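PDB 4LRU: glyoxalase 3 from Candida albicans, which converts methylglyoxal to D-lactate in a single step without glutathione, detoxifying the methylglyoxal that the yeast's own metabolism produces. Local coordinates for residues Val30-Tyr44 / Ala225-Asn239. Sequence-based numbering, arbitrary orientation.
Sequences VEALHPFEVFRKKGY and AVKTAEDVIAAFECN. With EDO (1,2-ethanediol), chain B.
Val38 drops as a knob into a hole formed by Val226, Ala229, Glu230 and Ile233, its branched side chain filling the hole with CG1 3.6 Å from Ala229 CB. Small residues suit the crossing: Ala229 and Ala225 let helices 30-42 and 225-236 approach to 8.2 Å between axes, crossing at -36°, and Ala225 is itself a knob among Val30, Glu31, His34 and Pro35. Ala229 CB also makes a CH-pi contact with one face of the Phe39 ring, while Ile233 CG1 meets the ring edge. With CG beside its backbone N (chi1 -65°), Phe39 brings its flat ring to the inner side of the interface, where CZ touches Val232 CG1.

At the C-terminal ends, Tyr44 OH donates to the anti lone pair of Glu237 OE2 (2.6 Å), and the edge of Phe236 points toward the face of Tyr44 in an offset edge-to-face pair. The outer side is looser and wetter. Lys42 suits this border: its long aliphatic part covers Ile233 CD1 while its NZ reaches outward, 4.4 Å from Glu237 OE2, too far for a salt bridge. A water joins His34 ND1 to Val226 N, while His34 NE2 bonds Asp71; an ethanediol, probably from the crystallisation liquor, accepts a bond from Lys41 NZ beside Val38 and Val226.

Inward, Phe236 and Val232 reach strand 134-138, and Pro35 and Tyr44 strand 102-105: two neighbouring helices packed on one face of a mostly parallel, mixed sheet, as in the alpha/beta sandwich of the DJ-1 superfamily.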
# COMPACT_ATOMS: atom_id res chain seq x y z
N VAL A 30 -10.71 1.80 0.25
CA VAL A 30 -10.74 0.54 -0.49
C VAL A 30 -9.37 -0.05 -0.78
O VAL A 30 -9.26 -1.22 -1.08
CB VAL A 30 -11.56 0.60 -1.79
CG1 VAL A 30 -13.05 0.76 -1.48
CG2 VAL A 30 -11.06 1.71 -2.70
N GLU A 31 -8.30 0.75 -0.64
CA GLU A 31 -6.95 0.22 -0.77
C GLU A 31 -6.52 -0.65 0.38
O GLU A 31 -5.59 -1.43 0.24
CB GLU A 31 -5.94 1.36 -0.96
CG GLU A 31 -6.17 2.08 -2.27
CD GLU A 31 -5.22 3.22 -2.53
OE1 GLU A 31 -4.20 3.34 -1.81
OE2 GLU A 31 -5.50 3.96 -3.49
N ALA A 32 -7.19 -0.50 1.52
CA ALA A 32 -7.12 -1.44 2.62
C ALA A 32 -8.20 -2.51 2.54
O ALA A 32 -7.92 -3.69 2.75
CB ALA A 32 -7.22 -0.70 3.94
N LEU A 33 -9.43 -2.09 2.26
CA LEU A 33 -10.58 -3.00 2.29
C LEU A 33 -10.51 -4.07 1.19
O LEU A 33 -10.67 -5.26 1.48
CB LEU A 33 -11.89 -2.21 2.22
CG LEU A 33 -13.21 -2.93 2.54
CD1 LEU A 33 -14.27 -1.96 3.03
CD2 LEU A 33 -13.71 -3.70 1.33
N HIS A 34 -10.28 -3.67 -0.05
CA HIS A 34 -10.25 -4.63 -1.14
C HIS A 34 -9.18 -5.70 -0.94
O HIS A 34 -9.48 -6.90 -1.01
CB HIS A 34 -10.09 -3.94 -2.50
CG HIS A 34 -11.32 -3.21 -2.94
ND1 HIS A 34 -11.34 -2.43 -4.08
CD2 HIS A 34 -12.56 -3.14 -2.41
CE1 HIS A 34 -12.54 -1.91 -4.23
NE2 HIS A 34 -13.31 -2.34 -3.24
N PRO A 35 -7.92 -5.29 -0.65
CA PRO A 35 -6.92 -6.33 -0.46
C PRO A 35 -7.21 -7.19 0.76
O PRO A 35 -6.99 -8.40 0.74
CB PRO A 35 -5.61 -5.55 -0.34
CG PRO A 35 -5.88 -4.25 -1.04
CD PRO A 35 -7.32 -3.95 -0.74
N PHE A 36 -7.71 -6.58 1.84
CA PHE A 36 -8.12 -7.35 3.01
C PHE A 36 -9.08 -8.46 2.57
O PHE A 36 -8.93 -9.63 2.94
CB PHE A 36 -8.78 -6.46 4.07
CG PHE A 36 -9.28 -7.22 5.27
CD1 PHE A 36 -8.42 -7.55 6.32
CD2 PHE A 36 -10.59 -7.67 5.33
CE1 PHE A 36 -8.88 -8.25 7.41
CE2 PHE A 36 -11.05 -8.40 6.42
CZ PHE A 36 -10.19 -8.69 7.46
N GLU A 37 -10.08 -8.09 1.79
CA GLU A 37 -11.11 -9.07 1.42
C GLU A 37 -10.56 -10.15 0.48
O GLU A 37 -10.95 -11.31 0.59
CB GLU A 37 -12.33 -8.37 0.81
CG GLU A 37 -13.18 -7.62 1.82
CD GLU A 37 -13.91 -8.56 2.74
OE1 GLU A 37 -14.94 -9.14 2.30
OE2 GLU A 37 -13.48 -8.74 3.89
N VAL A 38 -9.69 -9.76 -0.45
CA VAL A 38 -9.10 -10.74 -1.38
C VAL A 38 -8.29 -11.77 -0.58
O VAL A 38 -8.45 -12.98 -0.77
CB VAL A 38 -8.19 -10.05 -2.40
CG1 VAL A 38 -7.37 -11.06 -3.18
CG2 VAL A 38 -9.05 -9.22 -3.34
N PHE A 39 -7.44 -11.29 0.31
CA PHE A 39 -6.62 -12.18 1.11
C PHE A 39 -7.46 -12.99 2.11
O PHE A 39 -7.15 -14.15 2.37
CB PHE A 39 -5.54 -11.38 1.83
CG PHE A 39 -4.53 -10.73 0.91
CD1 PHE A 39 -3.94 -11.44 -0.12
CD2 PHE A 39 -4.12 -9.43 1.13
CE1 PHE A 39 -3.01 -10.84 -0.95
CE2 PHE A 39 -3.18 -8.83 0.31
CZ PHE A 39 -2.61 -9.54 -0.72
N ARG A 40 -8.51 -12.39 2.65
CA ARG A 40 -9.39 -13.11 3.57
C ARG A 40 -10.06 -14.27 2.84
O ARG A 40 -10.11 -15.40 3.35
CB ARG A 40 -10.45 -12.19 4.16
CG ARG A 40 -11.35 -12.88 5.18
CD ARG A 40 -12.48 -11.98 5.67
NE ARG A 40 -13.37 -11.57 4.58
CZ ARG A 40 -14.27 -12.36 4.00
NH1 ARG A 40 -14.45 -13.62 4.40
NH2 ARG A 40 -15.02 -11.89 3.01
N LYS A 41 -10.61 -13.99 1.66
CA LYS A 41 -11.31 -15.02 0.91
C LYS A 41 -10.37 -16.14 0.49
O LYS A 41 -10.76 -17.31 0.42
CB LYS A 41 -12.04 -14.43 -0.31
CG LYS A 41 -13.26 -13.60 0.06
CD LYS A 41 -13.70 -12.68 -1.07
CE LYS A 41 -14.63 -11.58 -0.55
NZ LYS A 41 -15.08 -10.65 -1.62
N LYS A 42 -9.11 -15.78 0.28
CA LYS A 42 -8.06 -16.75 -0.04
C LYS A 42 -7.73 -17.68 1.14
O LYS A 42 -7.22 -18.77 0.94
CB LYS A 42 -6.81 -16.02 -0.51
CG LYS A 42 -5.65 -16.93 -0.90
CD LYS A 42 -5.96 -17.81 -2.11
CE LYS A 42 -4.78 -18.71 -2.44
NZ LYS A 42 -5.12 -19.85 -3.34
N GLY A 43 -7.99 -17.22 2.36
CA GLY A 43 -7.76 -18.00 3.55
C GLY A 43 -6.59 -17.59 4.42
O GLY A 43 -6.33 -18.24 5.45
N TYR A 44 -5.90 -16.53 4.02
CA TYR A 44 -4.76 -16.02 4.77
C TYR A 44 -5.23 -15.28 6.02
O TYR A 44 -6.38 -14.83 6.09
CB TYR A 44 -3.95 -15.04 3.92
CG TYR A 44 -3.40 -15.55 2.60
CD1 TYR A 44 -3.16 -16.90 2.36
CD2 TYR A 44 -3.09 -14.65 1.61
CE1 TYR A 44 -2.61 -17.31 1.16
CE2 TYR A 44 -2.55 -15.05 0.40
CZ TYR A 44 -2.34 -16.39 0.16
OH TYR A 44 -1.80 -16.74 -1.08
N ALA A 225 -6.62 -2.03 -6.82
CA ALA A 225 -6.31 -2.67 -5.56
C ALA A 225 -6.66 -4.16 -5.54
O ALA A 225 -5.87 -4.98 -5.05
CB ALA A 225 -6.98 -1.94 -4.40
N VAL A 226 -7.83 -4.52 -6.06
CA VAL A 226 -8.20 -5.92 -6.15
C VAL A 226 -7.16 -6.68 -6.97
O VAL A 226 -6.64 -7.71 -6.53
CB VAL A 226 -9.61 -6.13 -6.75
CG1 VAL A 226 -9.83 -7.60 -7.06
CG2 VAL A 226 -10.69 -5.65 -5.79
N LYS A 227 -6.83 -6.17 -8.15
CA LYS A 227 -5.94 -6.88 -9.05
C LYS A 227 -4.56 -6.99 -8.41
O LYS A 227 -3.88 -7.99 -8.59
CB LYS A 227 -5.85 -6.16 -10.40
CG LYS A 227 -5.19 -7.00 -11.49
CD LYS A 227 -5.15 -6.25 -12.82
CE LYS A 227 -4.70 -7.17 -13.96
NZ LYS A 227 -3.27 -7.57 -13.83
N THR A 228 -4.13 -5.97 -7.67
CA THR A 228 -2.82 -6.01 -7.03
C THR A 228 -2.78 -7.18 -6.04
O THR A 228 -1.84 -7.98 -6.06
CB THR A 228 -2.46 -4.70 -6.30
OG1 THR A 228 -2.59 -3.59 -7.19
CG2 THR A 228 -1.02 -4.75 -5.81
N ALA A 229 -3.81 -7.31 -5.22
CA ALA A 229 -3.92 -8.43 -4.29
C ALA A 229 -3.98 -9.78 -5.00
O ALA A 229 -3.31 -10.73 -4.59
CB ALA A 229 -5.11 -8.26 -3.38
N GLU A 230 -4.77 -9.87 -6.07
CA GLU A 230 -4.86 -11.11 -6.82
C GLU A 230 -3.51 -11.45 -7.42
O GLU A 230 -3.12 -12.62 -7.44
CB GLU A 230 -5.92 -11.00 -7.93
CG GLU A 230 -7.34 -10.85 -7.42
CD GLU A 230 -8.35 -10.69 -8.56
OE1 GLU A 230 -7.93 -10.24 -9.65
OE2 GLU A 230 -9.55 -11.02 -8.37
N ASP A 231 -2.79 -10.45 -7.91
CA ASP A 231 -1.50 -10.70 -8.56
C ASP A 231 -0.39 -10.99 -7.52
O ASP A 231 0.60 -11.65 -7.82
CB ASP A 231 -1.13 -9.52 -9.45
CG ASP A 231 -1.96 -9.49 -10.75
OD1 ASP A 231 -2.57 -10.52 -11.11
OD2 ASP A 231 -1.98 -8.43 -11.40
N VAL A 232 -0.57 -10.50 -6.29
CA VAL A 232 0.27 -10.95 -5.19
C VAL A 232 0.11 -12.45 -4.98
O VAL A 232 1.09 -13.19 -4.90
CB VAL A 232 -0.06 -10.18 -3.88
CG1 VAL A 232 0.54 -10.89 -2.66
CG2 VAL A 232 0.48 -8.75 -3.96
N ILE A 233 -1.13 -12.91 -4.90
CA ILE A 233 -1.39 -14.36 -4.74
C ILE A 233 -0.73 -15.15 -5.88
O ILE A 233 -0.07 -16.16 -5.65
CB ILE A 233 -2.89 -14.66 -4.65
CG1 ILE A 233 -3.45 -14.06 -3.35
CG2 ILE A 233 -3.16 -16.16 -4.74
CD1 ILE A 233 -4.95 -14.03 -3.23
N ALA A 234 -0.89 -14.66 -7.11
CA ALA A 234 -0.30 -15.31 -8.28
C ALA A 234 1.22 -15.43 -8.15
O ALA A 234 1.80 -16.44 -8.58
CB ALA A 234 -0.65 -14.53 -9.54
N ALA A 235 1.86 -14.39 -7.64
CA ALA A 235 3.32 -14.35 -7.57
C ALA A 235 3.84 -15.20 -6.41
O ALA A 235 4.95 -15.73 -6.47
CB ALA A 235 3.82 -12.91 -7.45
N PHE A 236 3.00 -15.35 -5.40
CA PHE A 236 3.36 -15.94 -4.10
C PHE A 236 3.20 -17.45 -4.13
O PHE A 236 4.03 -18.18 -3.59
CB PHE A 236 2.43 -15.33 -3.04
CG PHE A 236 2.64 -15.84 -1.63
CD1 PHE A 236 3.73 -15.45 -0.89
CD2 PHE A 236 1.67 -16.61 -1.02
CE1 PHE A 236 3.89 -15.86 0.42
CE2 PHE A 236 1.81 -17.03 0.29
CZ PHE A 236 2.93 -16.65 1.02
N GLU A 237 2.11 -17.92 -4.75
CA GLU A 237 1.82 -19.34 -4.90
C GLU A 237 2.43 -19.91 -6.19
O GLU A 237 2.89 -19.15 -7.04
CB GLU A 237 0.30 -19.56 -4.90
CG GLU A 237 -0.46 -18.88 -3.78
CD GLU A 237 -0.86 -19.80 -2.64
OE1 GLU A 237 -0.87 -21.04 -2.81
OE2 GLU A 237 -1.18 -19.27 -1.54
N CYS A 238 2.41 -21.22 -6.37
CA CYS A 238 2.87 -21.75 -7.66
C CYS A 238 1.78 -22.22 -8.64
O CYS A 238 2.08 -22.96 -9.58
CB CYS A 238 3.95 -22.82 -7.47
SG CYS A 238 3.37 -24.38 -6.79
N ASN A 239 0.54 -21.77 -8.46
CA ASN A 239 -0.43 -22.39 -7.54
C ASN A 239 -0.55 -23.90 -7.73
O ASN A 239 -0.62 -24.42 -8.85
CB ASN A 239 -1.82 -21.76 -7.74
CG ASN A 239 -2.25 -20.87 -6.59
OD1 ASN A 239 -2.37 -19.65 -6.75
ND2 ASN A 239 -2.51 -21.47 -5.43
OXT ASN A 239 -0.61 -24.66 -6.75
C1 EDO B . -12.75 -8.54 -3.98
O1 EDO B . -12.82 -9.75 -3.23
C2 EDO B . -12.92 -7.33 -3.07
O2 EDO B . -14.06 -7.50 -2.22
O HOH W 1 -9.85 -2.18 -6.45